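PDB 6M4B: membrane-bound protease PH1510 from Pyrococcus horikoshii, which cleaves proteins preferentially near hydrophobic or aromatic residues and can degrade casein and a stomatin homolog in vitro. Local coordinates for residues D25-Y30 against I44-P49; P69-V74 against L198-V203. The protein carries 1 engineered substitution. All blocks are in the same frame, centred on the assembly; numbering follows the deposited sequence.

Contact 1: residues D25-Y30 against I44-P49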
ATOM      1  N   ASP A  25       4.949  -9.955 -12.774  1.00 67.48           N
ATOM      2  CA  ASP A  25       5.715 -11.253 -12.707  1.00 62.06           C
ATOM      3  C   ASP A  25       7.219 -11.041 -12.988  1.00 48.21           C
ATOM      4  O   ASP A  25       8.057 -11.663 -12.337  1.00 49.26           O
ATOM      5  CB  ASP A  25       5.196 -12.328 -13.686  1.00 61.35           C
ATOM      6  CG  ASP A  25       3.790 -12.781 -13.395  1.00 62.62           C
ATOM      7  OD1 ASP A  25       3.379 -12.893 -12.226  1.00 64.09           O
ATOM      8  OD2 ASP A  25       3.082 -13.056 -14.371  1.00 72.46           O
ATOM      9  N   GLN A  26       7.532 -10.125 -13.906  1.00 44.49           N
ATOM     10  CA  GLN A  26       8.922  -9.748 -14.179  1.00 47.70           C
ATOM     11  C   GLN A  26       9.617  -9.169 -12.921  1.00 52.44           C
ATOM     12  O   GLN A  26      10.634  -9.703 -12.509  1.00 53.59           O
ATOM     13  CB  GLN A  26       9.019  -8.766 -15.323  1.00 50.47           C
ATOM     14  CG  GLN A  26       8.506  -9.303 -16.659  1.00 57.67           C
ATOM     15  CD  GLN A  26       8.633  -8.261 -17.752  1.00 70.55           C
ATOM     16  OE1 GLN A  26       7.660  -7.586 -18.113  1.00 74.54           O
ATOM     17  NE2 GLN A  26       9.859  -8.053 -18.220  1.00 83.78           N
ATOM     18  N   PHE A  27       9.040  -8.129 -12.295  1.00 50.62           N
ATOM     19  CA  PHE A  27       9.560  -7.590 -11.012  1.00 46.47           C
ATOM     20  C   PHE A  27       9.613  -8.660  -9.966  1.00 50.22           C
ATOM     21  O   PHE A  27      10.587  -8.740  -9.196  1.00 50.69           O
ATOM     22  CB  PHE A  27       8.691  -6.439 -10.447  1.00 41.97           C
ATOM     23  CG  PHE A  27       8.953  -5.087 -11.051  1.00 38.29           C
ATOM     24  CD1 PHE A  27       9.830  -4.210 -10.451  1.00 43.53           C
ATOM     25  CD2 PHE A  27       8.284  -4.660 -12.166  1.00 42.00           C
ATOM     26  CE1 PHE A  27      10.036  -2.936 -10.960  1.00 41.86           C
ATOM     27  CE2 PHE A  27       8.494  -3.389 -12.693  1.00 42.49           C
ATOM     28  CZ  PHE A  27       9.368  -2.522 -12.074  1.00 40.50           C
ATOM     29  N   ASP A  28       8.568  -9.481  -9.878  1.00 49.39           N
ATOM     30  CA  ASP A  28       8.605 -10.548  -8.844  1.00 51.63           C
ATOM     31  C   ASP A  28       9.810 -11.497  -9.056  1.00 51.27           C
ATOM     32  O   ASP A  28      10.519 -11.858  -8.091  1.00 45.10           O
ATOM     33  CB  ASP A  28       7.307 -11.353  -8.816  1.00 47.38           C
ATOM     34  CG  ASP A  28       7.255 -12.368  -7.692  1.00 48.19           C
ATOM     35  OD1 ASP A  28       7.819 -12.155  -6.604  1.00 44.95           O
ATOM     36  OD2 ASP A  28       6.608 -13.428  -7.885  1.00 66.13           O
ATOM     37  N   ARG A  29      10.028 -11.889 -10.307  1.00 44.91           N
ATOM     38  CA  ARG A  29      11.078 -12.872 -10.612  1.00 57.28           C
ATOM     39  C   ARG A  29      12.452 -12.262 -10.348  1.00 53.29           C
ATOM     40  O   ARG A  29      13.237 -12.842  -9.589  1.00 55.83           O
ATOM     41  CB  ARG A  29      10.961 -13.379 -12.070  1.00 63.04           C
ATOM     42  CG  ARG A  29      11.981 -14.442 -12.486  1.00 73.37           C
ATOM     43  CD  ARG A  29      11.747 -14.955 -13.946  1.00 81.39           C
ATOM     44  NE  ARG A  29      13.004 -15.481 -14.516  1.00 90.50           N
ATOM     45  CZ  ARG A  29      13.940 -14.763 -15.153  1.00 89.49           C
ATOM     46  NH1 ARG A  29      15.028 -15.376 -15.617  1.00 92.73           N
ATOM     47  NH2 ARG A  29      13.815 -13.449 -15.334  1.00 85.53           N
ATOM     48  N   TYR A  30      12.709 -11.088 -10.939  1.00 47.66           N
ATOM     49  CA  TYR A  30      14.001 -10.406 -10.795  1.00 48.44           C
ATOM     50  C   TYR A  30      14.338 -10.105  -9.314  1.00 49.31           C
ATOM     51  O   TYR A  30      15.455 -10.308  -8.847  1.00 47.32           O
ATOM     52  CB  TYR A  30      14.011  -9.096 -11.579  1.00 47.68           C
ATOM     53  CG  TYR A  30      13.997  -9.208 -13.089  1.00 51.97           C
ATOM     54  CD1 TYR A  30      14.811 -10.122 -13.757  1.00 58.69           C
ATOM     55  CD2 TYR A  30      13.206  -8.354 -13.867  1.00 56.24           C
ATOM     56  CE1 TYR A  30      14.820 -10.201 -15.151  1.00 58.17           C
ATOM     57  CE2 TYR A  30      13.209  -8.419 -15.258  1.00 59.44           C
ATOM     58  CZ  TYR A  30      14.016  -9.356 -15.901  1.00 61.05           C
ATOM     59  OH  TYR A  30      14.037  -9.440 -17.285  1.00 57.43           O
ATOM     60  N   ILE A  44      16.751  -1.667 -11.315  1.00 42.32           N
ATOM     61  CA  ILE A  44      15.815  -1.931 -12.364  1.00 38.88           C
ATOM     62  C   ILE A  44      15.806  -0.729 -13.248  1.00 37.78           C
ATOM     63  O   ILE A  44      15.410   0.342 -12.825  1.00 42.03           O
ATOM     64  CB  ILE A  44      14.456  -2.302 -11.798  1.00 45.47           C
ATOM     65  CG1 ILE A  44      14.612  -3.676 -11.147  1.00 49.30           C
ATOM     66  CG2 ILE A  44      13.408  -2.292 -12.904  1.00 48.04           C
ATOM     67  CD1 ILE A  44      13.417  -4.135 -10.389  1.00 54.17           C
ATOM     68  N   GLU A  45      16.284  -0.940 -14.478  1.00 39.37           N
ATOM     69  CA  GLU A  45      16.324   0.082 -15.516  1.00 46.65           C
ATOM     70  C   GLU A  45      14.927   0.148 -16.141  1.00 44.08           C
ATOM     71  O   GLU A  45      14.479  -0.811 -16.764  1.00 43.82           O
ATOM     72  CB  GLU A  45      17.370  -0.252 -16.571  1.00 45.54           C
ATOM     73  CG  GLU A  45      18.799  -0.050 -16.071  1.00 50.38           C
ATOM     74  CD  GLU A  45      19.869  -0.575 -17.036  1.00 52.92           C
ATOM     75  OE1 GLU A  45      19.505  -1.240 -18.028  1.00 51.81           O
ATOM     76  OE2 GLU A  45      21.074  -0.340 -16.793  1.00 59.60           O
ATOM     77  N   LEU A  46      14.227   1.251 -15.907  1.00 41.70           N
ATOM     78  CA  LEU A  46      12.800   1.315 -16.183  1.00 41.01           C
ATOM     79  C   LEU A  46      12.515   2.333 -17.271  1.00 41.13           C
ATOM     80  O   LEU A  46      13.059   3.416 -17.266  1.00 37.44           O
ATOM     81  CB  LEU A  46      12.015   1.691 -14.918  1.00 41.47           C
ATOM     82  CG  LEU A  46      10.487   1.779 -15.051  1.00 40.30           C
ATOM     83  CD1 LEU A  46       9.878   0.399 -15.230  1.00 40.12           C
ATOM     84  CD2 LEU A  46       9.927   2.463 -13.830  1.00 47.60           C
ATOM     85  N   ASP A  47      11.705   1.924 -18.245  1.00 49.69           N
ATOM     86  CA  ASP A  47      11.237   2.802 -19.321  1.00 51.34           C
ATOM     87  C   ASP A  47       9.781   2.390 -19.603  1.00 54.29           C
ATOM     88  O   ASP A  47       9.506   1.300 -20.132  1.00 49.82           O
ATOM     89  CB  ASP A  47      12.112   2.642 -20.572  1.00 56.32           C
ATOM     90  CG  ASP A  47      11.783   3.656 -21.671  1.00 55.39           C
ATOM     91  OD1 ASP A  47      11.042   4.627 -21.411  1.00 60.71           O
ATOM     92  OD2 ASP A  47      12.331   3.529 -22.793  1.00 58.75           O
ATOM     93  N   THR A  48       8.850   3.233 -19.198  1.00 47.28           N
ATOM     94  CA  THR A  48       7.441   2.885 -19.338  1.00 51.87           C
ATOM     95  C   THR A  48       6.621   4.134 -19.559  1.00 50.92           C
ATOM     96  O   THR A  48       6.934   5.182 -19.007  1.00 48.03           O
ATOM     97  CB  THR A  48       6.922   2.112 -18.117  1.00 57.85           C
ATOM     98  OG1 THR A  48       5.562   1.723 -18.332  1.00 56.23           O
ATOM     99  CG2 THR A  48       7.002   2.937 -16.817  1.00 51.83           C
ATOM    100  N   PRO A  49       5.584   4.044 -20.400  1.00 50.75           N
ATOM    101  CA  PRO A  49       4.620   5.169 -20.492  1.00 51.02           C
ATOM    102  C   PRO A  49       3.478   5.045 -19.459  1.00 48.55           C
ATOM    103  O   PRO A  49       2.681   5.969 -19.321  1.00 50.33           O
ATOM    104  CB  PRO A  49       4.067   5.035 -21.916  1.00 48.14           C
ATOM    105  CG  PRO A  49       4.067   3.540 -22.127  1.00 50.68           C
ATOM    106  CD  PRO A  49       5.263   2.966 -21.358  1.00 49.69           C
TER

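Contact 2: residues P69-V74 against L198-V203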
ATOM      1  N   PRO A  69      17.392  -3.752  -1.019  1.00 42.78           N
ATOM      2  CA  PRO A  69      17.073  -2.493  -1.693  1.00 41.87           C
ATOM      3  C   PRO A  69      16.813  -2.654  -3.206  1.00 37.86           C
ATOM      4  O   PRO A  69      17.553  -3.313  -3.883  1.00 38.26           O
ATOM      5  CB  PRO A  69      18.329  -1.643  -1.435  1.00 42.28           C
ATOM      6  CG  PRO A  69      18.969  -2.243  -0.208  1.00 39.09           C
ATOM      7  CD  PRO A  69      18.670  -3.690  -0.261  1.00 38.36           C
ATOM      8  N   VAL A  70      15.727  -2.059  -3.681  1.00 36.96           N
ATOM      9  CA  VAL A  70      15.378  -1.885  -5.084  1.00 35.43           C
ATOM     10  C   VAL A  70      15.590  -0.422  -5.530  1.00 34.96           C
ATOM     11  O   VAL A  70      14.976   0.533  -4.983  1.00 45.37           O
ATOM     12  CB  VAL A  70      13.898  -2.229  -5.337  1.00 36.68           C
ATOM     13  CG1 VAL A  70      13.587  -2.219  -6.844  1.00 37.42           C
ATOM     14  CG2 VAL A  70      13.581  -3.573  -4.732  1.00 40.82           C
ATOM     15  N   ILE A  71      16.420  -0.241  -6.531  1.00 32.94           N
ATOM     16  CA  ILE A  71      16.749   1.064  -7.077  1.00 37.36           C
ATOM     17  C   ILE A  71      16.032   1.120  -8.423  1.00 38.92           C
ATOM     18  O   ILE A  71      16.231   0.250  -9.264  1.00 40.31           O
ATOM     19  CB  ILE A  71      18.264   1.249  -7.219  1.00 35.63           C
ATOM     20  CG1 ILE A  71      18.903   1.168  -5.831  1.00 40.01           C
ATOM     21  CG2 ILE A  71      18.571   2.593  -7.860  1.00 37.70           C
ATOM     22  CD1 ILE A  71      20.408   1.176  -5.833  1.00 39.98           C
ATOM     23  N   ILE A  72      15.220   2.155  -8.620  1.00 37.83           N
ATOM     24  CA  ILE A  72      14.554   2.358  -9.881  1.00 37.34           C
ATOM     25  C   ILE A  72      15.387   3.386 -10.637  1.00 33.64           C
ATOM     26  O   ILE A  72      15.638   4.471 -10.131  1.00 34.18           O
ATOM     27  CB  ILE A  72      13.082   2.818  -9.693  1.00 36.70           C
ATOM     28  CG1 ILE A  72      12.263   1.728  -8.972  1.00 37.64           C
ATOM     29  CG2 ILE A  72      12.469   3.138 -11.026  1.00 36.80           C
ATOM     30  CD1 ILE A  72      12.106   0.425  -9.696  1.00 35.72           C
ATOM     31  N   TYR A  73      15.838   2.992 -11.830  1.00 36.16           N
ATOM     32  CA  TYR A  73      16.755   3.769 -12.623  1.00 36.30           C
ATOM     33  C   TYR A  73      16.076   4.017 -13.945  1.00 39.22           C
ATOM     34  O   TYR A  73      15.890   3.094 -14.736  1.00 39.76           O
ATOM     35  CB  TYR A  73      18.063   3.033 -12.826  1.00 39.00           C
ATOM     36  CG  TYR A  73      19.184   3.749 -13.606  1.00 38.48           C
ATOM     37  CD1 TYR A  73      19.230   5.126 -13.715  1.00 41.76           C
ATOM     38  CD2 TYR A  73      20.211   3.014 -14.223  1.00 38.20           C
ATOM     39  CE1 TYR A  73      20.259   5.764 -14.376  1.00 39.29           C
ATOM     40  CE2 TYR A  73      21.255   3.648 -14.913  1.00 39.99           C
ATOM     41  CZ  TYR A  73      21.302   5.014 -14.956  1.00 41.92           C
ATOM     42  OH  TYR A  73      22.337   5.673 -15.620  1.00 39.14           O
ATOM     43  N   VAL A  74      15.693   5.270 -14.152  1.00 35.74           N
ATOM     44  CA  VAL A  74      15.016   5.658 -15.368  1.00 42.47           C
ATOM     45  C   VAL A  74      16.084   5.813 -16.465  1.00 39.20           C
ATOM     46  O   VAL A  74      16.900   6.751 -16.461  1.00 37.08           O
ATOM     47  CB  VAL A  74      14.213   6.965 -15.211  1.00 41.75           C
ATOM     48  CG1 VAL A  74      13.319   7.150 -16.453  1.00 46.34           C
ATOM     49  CG2 VAL A  74      13.356   6.913 -13.941  1.00 41.48           C
ATOM     50  N   LEU A 198      23.675   1.932   1.640  1.00 39.68           N
ATOM     51  CA  LEU A 198      24.089   1.186   0.475  1.00 38.46           C
ATOM     52  C   LEU A 198      25.622   1.158   0.410  1.00 41.77           C
ATOM     53  O   LEU A 198      26.295   2.188   0.609  1.00 44.44           O
ATOM     54  CB  LEU A 198      23.542   1.806  -0.801  1.00 38.44           C
ATOM     55  CG  LEU A 198      22.012   1.815  -0.930  1.00 40.88           C
ATOM     56  CD1 LEU A 198      21.589   2.715  -2.069  1.00 39.95           C
ATOM     57  CD2 LEU A 198      21.488   0.411  -1.129  1.00 39.29           C
ATOM     58  N   ASN A 199      26.181  -0.006   0.152  1.00 40.41           N
ATOM     59  CA  ASN A 199      27.632  -0.151   0.088  1.00 41.62           C
ATOM     60  C   ASN A 199      28.029  -0.621  -1.257  1.00 36.54           C
ATOM     61  O   ASN A 199      27.864  -1.804  -1.607  1.00 35.35           O
ATOM     62  CB  ASN A 199      28.103  -1.125   1.130  1.00 44.15           C
ATOM     63  CG  ASN A 199      29.559  -1.517   0.947  1.00 43.51           C
ATOM     64  OD1 ASN A 199      30.335  -0.875   0.246  1.00 44.70           O
ATOM     65  ND2 ASN A 199      29.921  -2.598   1.598  1.00 47.38           N
ATOM     66  N   PHE A 200      28.527   0.325  -2.040  1.00 35.65           N
ATOM     67  CA  PHE A 200      28.852   0.037  -3.419  1.00 35.18           C
ATOM     68  C   PHE A 200      30.294   0.327  -3.750  1.00 33.77           C
ATOM     69  O   PHE A 200      30.670   0.439  -4.912  1.00 37.53           O
ATOM     70  CB  PHE A 200      27.983   0.898  -4.361  1.00 39.16           C
ATOM     71  CG  PHE A 200      26.499   0.562  -4.362  1.00 36.93           C
ATOM     72  CD1 PHE A 200      26.019  -0.766  -4.240  1.00 41.01           C
ATOM     73  CD2 PHE A 200      25.606   1.553  -4.604  1.00 40.00           C
ATOM     74  CE1 PHE A 200      24.674  -1.029  -4.322  1.00 44.36           C
ATOM     75  CE2 PHE A 200      24.249   1.301  -4.683  1.00 36.89           C
ATOM     76  CZ  PHE A 200      23.787   0.028  -4.553  1.00 43.15           C
ATOM     77  N   THR A 201      31.131   0.403  -2.747  1.00 34.63           N
ATOM     78  CA  THR A 201      32.524   0.711  -2.989  1.00 39.59           C
ATOM     79  C   THR A 201      33.186  -0.315  -3.929  1.00 40.05           C
ATOM     80  O   THR A 201      33.782   0.066  -4.910  1.00 43.58           O
ATOM     81  CB  THR A 201      33.226   0.793  -1.652  1.00 41.64           C
ATOM     82  OG1 THR A 201      32.492   1.727  -0.840  1.00 36.58           O
ATOM     83  CG2 THR A 201      34.716   1.228  -1.840  1.00 43.06           C
ATOM     84  N   ASN A 202      33.005  -1.599  -3.658  1.00 43.39           N
ATOM     85  CA  ASN A 202      33.484  -2.671  -4.544  1.00 42.72           C
ATOM     86  C   ASN A 202      32.416  -3.679  -4.707  1.00 38.20           C
ATOM     87  O   ASN A 202      32.067  -4.387  -3.749  1.00 40.68           O
ATOM     88  CB  ASN A 202      34.713  -3.337  -3.944  1.00 40.19           C
ATOM     89  CG  ASN A 202      35.894  -2.418  -3.970  1.00 42.09           C
ATOM     90  OD1 ASN A 202      36.335  -1.904  -2.953  1.00 48.98           O
ATOM     91  ND2 ASN A 202      36.365  -2.143  -5.163  1.00 41.82           N
ATOM     92  N   VAL A 203      31.864  -3.747  -5.901  1.00 40.54           N
ATOM     93  CA  VAL A 203      30.656  -4.521  -6.116  1.00 43.28           C
ATOM     94  C   VAL A 203      30.724  -5.256  -7.443  1.00 42.80           C
ATOM     95  O   VAL A 203      31.378  -4.805  -8.337  1.00 46.68           O
ATOM     96  CB  VAL A 203      29.455  -3.603  -5.994  1.00 47.55           C
ATOM     97  CG1 VAL A 203      29.563  -2.453  -6.947  1.00 57.40           C
ATOM     98  CG2 VAL A 203      28.209  -4.359  -6.315  1.00 61.41           C
TER

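Contact 1: residues D25-Y30 against I44-P49
Phe27 of helix 21-36 reaches Ile44 and Leu46 of strand 41-47 with one side and the far end of its ring. CB leaves the helix in a direction that neither faces the strand nor turns from it, and the ring covers the remaining distance: CG stands anti to the carbonyl carbon (chi1 -81°). Beyond CG the first contact is made by CD1, which lies 3.6 Å from Ile44 CD1. The next atom, CE1, is shared between two branches of the same isoleucine, with Ile44 CD1 at 3.6 Å and Ile44 CG2 at 3.9 Å. At the end of the ring, Phe27 CZ is 4.1 Å from Ile44 CG2, and Leu46 CD1 approaches this ring atom at the edge, close to the ring plane, at 4.3 Å. The methyl Ile44 CD1 comes in at a slant. The extended chain (chi2 173°) carries CD1 out to the ring, while CG2, on the CB that faces the helix, reaches CE1 and CZ directly.

This is the helix-to-sheet packing of a beta-alpha-beta unit, in which helix 21-36 joins strand 9-16 to the parallel strand 41-47. Ile15 of the first strand and Ile72 of strand 70-74 also touch Phe27, which therefore packs against three strands of the sheet. Elsewhere on the helix, Asp28 OD1 forms a salt bridge with Arg62 NE of helix 53-64. Past Leu46 the strand leads to the catalytic region. Thr48 OG1 is hydrogen-bonded to both Gly17 O and Gly50 N, and Gly50 is one of the substrate-binding residues. The Leu46 side chain lies about 10 Å from that of Ala83, an engineered residue at the position of the serine nucleophile.

Contact 2: residues P69-V74 against L198-V203
Strand 70-74, an inner strand of the parallel sheet in this N-terminal, ClpP/crotonase-type protease domain of the membrane protein, begins against an irregular segment, 198-203, that leads into the edge strand 204-207. Pro69, Ile71, Leu198 and Phe200 all point their CB atoms toward the other segment, and the contact is purely apolar. Pro69 and Leu198 pass alongside each other in opposite directions, with the methyl Leu198 CD2 seated 3.8 Å from Pro69 CG and equally near its CB. The other methyl, Leu198 CD1, lies 4.2 Å from Ile71 CD1.

Ile71 stretches out fully (chi2 173°) to bring CD1 against the rim of the Phe200 ring: it meets the ring edge, near its plane, 3.8 Å from Phe200 CZ and 4.0 Å from Phe200 CE2. One face of that ring is overlaid by Leu198 CB, offset toward the rim, so Leu198 and Phe200 pack on each other as well as on the strand. Between them Asn199 is exposed, and its OD1 accepts a weak hydrogen bond from Thr201 N at 3.4 Å, in the pattern of an Asx turn.

Asn183 OD1 accepts the Phe200 backbone N-H, Leu179 and Ser182 of helix 175-182 touch the Phe200 ring, and Leu198 and Ile71 both lean on Leu94 of the neighbouring strand 94-97.

In the fold
Contact 1 precedes contact 2 along the chain, and their centres are about 16 Å apart. Both rest on one parallel sheet, through its adjacent strands 41-47 and 70-74, which are joined by the probable backbone hydrogen bonds Ile44 N to Ile71 O and Leu46 N to Tyr73 O. The two contacts use opposite faces: helix 21-36 lies on the side of Ile44, Leu46 and Ile72, while segment 198-203 and helix 175-182 lie on the side of Ile71. The central strands of this protease domain are thus covered from both sides, by an early helix and by a late loop. Contact 1 is nearer the catalytic site; contact 2 is structural packing away from it.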